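Local atomic coordinates of cytochrome c-550-like protein (Thermosynechococcus elongatus, PDB entry 4LJI), a protein that carries one covalently bound heme c, probably works as a low-potential electron-transfer cytochrome, and can partially replace cytochrome c-550 (PsbV) of photosystem II. Residues A[7-10]-A[14-17]; A[18-23]-A[29-34]. All coordinates share one frame; numbering follows the deposited sequence.

The two contacts follow one another along the N-terminal part of this c-type cytochrome, with centres 12 Å apart. Contact 1 closes the loop that carries the chain out of helix 6-10, and contact 2 is the two-stranded antiparallel hairpin that comes next. They meet where the second hairpin strand passes into helix 33-46: D16 O lies 3.1 Å from A33 N, a probable hydrogen bond, and the CB of A33 packs against V14 O at 3.6 Å. Neither contact belongs to the heme site. The side chain of L20 in contact 2 is still about 14 Å from the heme, and helix 111-127 touches both contacts, through R123 on V14 and V18.

Contact 1. Residues A[7-10]-A[14-17]; sequences YVIQ and VTDT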
loop_
_atom_site.group_PDB
_atom_site.type_symbol
_atom_site.label_atom_id
_atom_site.label_comp_id
_atom_site.label_asym_id
_atom_site.label_seq_id
_atom_site.Cartn_x
_atom_site.Cartn_y
_atom_site.Cartn_z
ATOM N N TYR A 7 -18.277 0.798 3.711
ATOM C CA TYR A 7 -17.488 1.879 4.302
ATOM C C TYR A 7 -17.981 3.249 3.858
ATOM O O TYR A 7 -18.021 4.185 4.642
ATOM C CB TYR A 7 -15.995 1.705 4.022
ATOM C CG TYR A 7 -15.136 2.824 4.579
ATOM C CD1 TYR A 7 -14.679 2.783 5.889
ATOM C CD2 TYR A 7 -14.813 3.940 3.806
ATOM C CE1 TYR A 7 -13.912 3.804 6.409
ATOM C CE2 TYR A 7 -14.026 4.955 4.310
ATOM C CZ TYR A 7 -13.582 4.879 5.619
ATOM O OH TYR A 7 -12.807 5.883 6.141
ATOM N N VAL A 8 -18.361 3.350 2.592
ATOM C CA VAL A 8 -18.885 4.600 2.051
ATOM C C VAL A 8 -20.270 4.991 2.614
ATOM O O VAL A 8 -20.543 6.169 2.905
ATOM C CB VAL A 8 -18.938 4.524 0.513
ATOM C CG1 VAL A 8 -19.755 5.723 -0.038
ATOM C CG2 VAL A 8 -17.519 4.397 -0.068
ATOM N N ILE A 9 -21.160 4.012 2.746
ATOM C CA ILE A 9 -22.479 4.272 3.320
ATOM C C ILE A 9 -22.377 4.664 4.797
ATOM O O ILE A 9 -22.906 5.696 5.206
ATOM C CB ILE A 9 -23.400 3.046 3.200
ATOM C CG1 ILE A 9 -23.534 2.629 1.741
ATOM C CG2 ILE A 9 -24.769 3.341 3.787
ATOM C CD1 ILE A 9 -24.050 3.723 0.877
ATOM N N GLN A 10 -21.681 3.837 5.579
ATOM C CA GLN A 10 -21.664 3.951 7.040
ATOM C C GLN A 10 -20.624 4.931 7.594
ATOM O O GLN A 10 -20.869 5.615 8.592
ATOM C CB GLN A 10 -21.470 2.563 7.681
ATOM C CG GLN A 10 -21.396 2.571 9.219
ATOM C CD GLN A 10 -21.144 1.184 9.812
ATOM O OE1 GLN A 10 -21.153 0.176 9.098
ATOM N NE2 GLN A 10 -20.920 1.130 11.128
ATOM N N VAL A 14 -22.478 8.543 2.748
ATOM C CA VAL A 14 -22.921 8.923 1.409
ATOM C C VAL A 14 -23.710 7.764 0.800
ATOM O O VAL A 14 -23.146 6.707 0.506
ATOM C CB VAL A 14 -21.731 9.286 0.483
ATOM C CG1 VAL A 14 -22.213 9.568 -0.936
ATOM C CG2 VAL A 14 -20.958 10.478 1.025
ATOM N N THR A 15 -25.022 7.958 0.638
ATOM C CA THR A 15 -25.895 6.913 0.106
ATOM C C THR A 15 -26.222 7.209 -1.351
ATOM O O THR A 15 -26.208 6.316 -2.197
ATOM C CB THR A 15 -27.219 6.809 0.900
ATOM O OG1 THR A 15 -26.959 6.310 2.220
ATOM C CG2 THR A 15 -28.196 5.869 0.197
ATOM N N ASP A 16 -26.509 8.480 -1.623
ATOM C CA ASP A 16 -26.837 8.954 -2.963
ATOM C C ASP A 16 -25.656 9.697 -3.582
ATOM O O ASP A 16 -24.857 9.137 -4.337
ATOM C CB ASP A 16 -28.038 9.913 -2.909
ATOM C CG ASP A 16 -29.319 9.243 -2.434
ATOM O OD1 ASP A 16 -29.244 8.315 -1.600
ATOM O OD2 ASP A 16 -30.408 9.643 -2.897
ATOM N N THR A 17 -25.589 10.988 -3.286
ATOM C CA THR A 17 -24.528 11.836 -3.787
ATOM C C THR A 17 -24.027 12.725 -2.672
ATOM O O THR A 17 -24.663 12.864 -1.630
ATOM C CB THR A 17 -24.986 12.760 -4.954
ATOM O OG1 THR A 17 -26.006 13.643 -4.480
ATOM C CG2 THR A 17 -25.494 11.937 -6.130
#
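V14 returns to the end of the short helix 6-10 through a single backbone hydrogen bond, V14 N to V8 O at 3.1 Å, which closes the loop that leads from the helix to strand 17-21. This is the helix-to-hairpin connection in the N-terminal part of the c-type cytochrome. The N-H points well at its acceptor (162°). The nearest alpha carbons, I9 CA and V14 CA, are 5.0 Å apart, so the loop is folded closely onto the helix end. Beside the bond, V8 and V14 meet at a slant, V8 CG1 lying 4.1 Å from V14 CB. This buried valine pair faces inward: both side chains reach L36 of helix 33-46, and V14 also touches R123 of helix 111-127. On the more open side I9 supplies the cover. Its chi1 of -57° sets CG1 beside the backbone N, and a further turn at chi2 brings CD1 up to the carbonyl oxygen of V14, at a close 3.1 Å, and to T15 CA, at 3.8 Å. The other branch of I9 runs past the hydroxyl of T15, with CG2 and OG1 4.0 Å apart.

Contact 2. Residues A[18-23]-A[29-34]; sequences VELPVN and KTFTAV
L20 sets its CD1 methyl 3.8 Å from F31 CD2, the two side chains crossing at about a right angle on the inner face of a beta hairpin. V18 adds to this face, its CG1 4.1 Å from F31 CB. Strands 18-21 and 29-32 run antiparallel with a marked twist, 133° between their directions. V18 with F31 and L20 with K29 are hydrogen-bonded pairs, each joined by two backbone bonds; the shortest of the four, V18 N to F31 O and K29 N to L20 O, are both 2.8 Å. E19 and T30 form the non-hydrogen-bonded pair between them, and their side chains make a bond of their own on the outer face. E19 bends at chi2 (-71°), which folds its carboxylate back across the partner strand to take the T30 hydroxyl, OG1 to OE2 2.6 Å, on the syn lone pair. OE1 accepts a second hydroxyl, that of T28. Past the paired strands, V22 CG2 rests 3.9 Å from K29 CB. The hairpin is thus two-sided: L20 and F31 lie against A119 of helix 111-127, and F31 and V22 also touch I79 of helix 79-87, while on the solvent side two threonine hydroxyls share out the oxygens of one carboxylate, an arrangement that would be expected to favour its ionised form.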
loop_
_atom_site.group_PDB
_atom_site.type_symbol
_atom_site.label_atom_id
_atom_site.label_comp_id
_atom_site.label_asym_id
_atom_site.label_seq_id
_atom_site.Cartn_x
_atom_site.Cartn_y
_atom_site.Cartn_z
ATOM N N VAL A 18 -22.900 13.366 -2.928
ATOM C CA VAL A 18 -22.313 14.317 -2.002
ATOM C C VAL A 18 -21.731 15.410 -2.889
ATOM O O VAL A 18 -21.380 15.148 -4.044
ATOM C CB VAL A 18 -21.177 13.638 -1.151
ATOM C CG1 VAL A 18 -19.991 13.248 -2.034
ATOM C CG2 VAL A 18 -20.711 14.546 -0.032
ATOM N N GLU A 19 -21.633 16.630 -2.360
ATOM C CA GLU A 19 -21.028 17.733 -3.097
ATOM C C GLU A 19 -19.674 18.082 -2.513
ATOM O O GLU A 19 -19.584 18.384 -1.307
ATOM C CB GLU A 19 -21.945 18.960 -3.030
ATOM C CG GLU A 19 -23.282 18.714 -3.671
ATOM C CD GLU A 19 -23.149 18.610 -5.170
ATOM O OE1 GLU A 19 -22.234 19.264 -5.721
ATOM O OE2 GLU A 19 -23.944 17.885 -5.790
ATOM N N LEU A 20 -18.616 18.041 -3.331
ATOM C CA LEU A 20 -17.274 18.325 -2.800
ATOM C C LEU A 20 -16.610 19.493 -3.484
ATOM O O LEU A 20 -16.824 19.721 -4.673
ATOM C CB LEU A 20 -16.363 17.105 -2.931
ATOM C CG LEU A 20 -16.835 15.882 -2.138
ATOM C CD1 LEU A 20 -16.058 14.660 -2.597
ATOM C CD2 LEU A 20 -16.682 16.070 -0.619
ATOM N N PRO A 21 -15.822 20.274 -2.721
ATOM C CA PRO A 21 -15.175 21.459 -3.287
ATOM C C PRO A 21 -14.283 21.086 -4.442
ATOM O O PRO A 21 -13.293 20.356 -4.272
ATOM C CB PRO A 21 -14.318 21.965 -2.132
ATOM C CG PRO A 21 -15.026 21.532 -0.936
ATOM C CD PRO A 21 -15.653 20.203 -1.261
ATOM N N VAL A 22 -14.597 21.607 -5.605
ATOM C CA VAL A 22 -13.822 21.254 -6.766
ATOM C C VAL A 22 -12.665 22.243 -6.956
ATOM O O VAL A 22 -11.607 21.872 -7.449
ATOM C CB VAL A 22 -14.746 21.100 -8.006
ATOM C CG1 VAL A 22 -15.085 22.455 -8.602
ATOM C CG2 VAL A 22 -14.150 20.148 -9.024
ATOM N N ASN A 23 -12.845 23.483 -6.503
ATOM C CA ASN A 23 -11.779 24.485 -6.527
ATOM C C ASN A 23 -11.930 25.519 -5.426
ATOM O O ASN A 23 -12.887 25.476 -4.654
ATOM C CB ASN A 23 -11.690 25.183 -7.875
ATOM C CG ASN A 23 -12.986 25.884 -8.258
ATOM O OD1 ASN A 23 -13.720 26.380 -7.402
ATOM N ND2 ASN A 23 -13.286 25.896 -9.548
ATOM N N LYS A 29 -18.508 19.805 -6.970
ATOM C CA LYS A 29 -18.809 18.789 -7.958
ATOM C C LYS A 29 -19.565 17.665 -7.280
ATOM O O LYS A 29 -19.280 17.314 -6.115
ATOM C CB LYS A 29 -17.505 18.248 -8.559
ATOM C CG LYS A 29 -17.638 17.039 -9.481
ATOM C CD LYS A 29 -16.470 17.003 -10.439
ATOM C CE LYS A 29 -16.344 15.673 -11.177
ATOM N NZ LYS A 29 -17.655 15.050 -11.451
ATOM N N THR A 30 -20.485 17.069 -8.014
ATOM C CA THR A 30 -21.331 16.010 -7.499
ATOM C C THR A 30 -20.659 14.636 -7.656
ATOM O O THR A 30 -20.364 14.215 -8.780
ATOM C CB THR A 30 -22.681 16.009 -8.232
ATOM O OG1 THR A 30 -23.255 17.330 -8.222
ATOM C CG2 THR A 30 -23.656 15.016 -7.593
ATOM N N PHE A 31 -20.414 13.952 -6.535
ATOM C CA PHE A 31 -19.915 12.576 -6.561
ATOM C C PHE A 31 -20.931 11.610 -5.984
ATOM O O PHE A 31 -21.563 11.883 -4.958
ATOM C CB PHE A 31 -18.594 12.435 -5.794
ATOM C CG PHE A 31 -17.448 13.116 -6.455
ATOM C CD1 PHE A 31 -16.673 12.442 -7.391
ATOM C CD2 PHE A 31 -17.164 14.433 -6.185
ATOM C CE1 PHE A 31 -15.629 13.076 -8.028
ATOM C CE2 PHE A 31 -16.117 15.073 -6.824
ATOM C CZ PHE A 31 -15.352 14.385 -7.753
ATOM N N THR A 32 -21.067 10.462 -6.637
ATOM C CA THR A 32 -22.008 9.448 -6.186
ATOM C C THR A 32 -21.315 8.501 -5.230
ATOM O O THR A 32 -20.103 8.518 -5.123
ATOM C CB THR A 32 -22.556 8.634 -7.367
ATOM O OG1 THR A 32 -21.492 7.865 -7.949
ATOM C CG2 THR A 32 -23.204 9.555 -8.412
ATOM N N ALA A 33 -22.100 7.676 -4.545
ATOM C CA ALA A 33 -21.582 6.654 -3.652
ATOM C C ALA A 33 -20.701 5.637 -4.400
ATOM O O ALA A 33 -19.692 5.122 -3.875
ATOM C CB ALA A 33 -22.781 5.949 -2.946
ATOM N N VAL A 34 -21.068 5.364 -5.644
ATOM C CA VAL A 34 -20.276 4.497 -6.495
ATOM C C VAL A 34 -18.920 5.125 -6.852
ATOM O O VAL A 34 -17.890 4.454 -6.799
ATOM C CB VAL A 34 -21.062 4.139 -7.745
ATOM C CG1 VAL A 34 -20.171 3.440 -8.762
ATOM C CG2 VAL A 34 -22.245 3.278 -7.365
#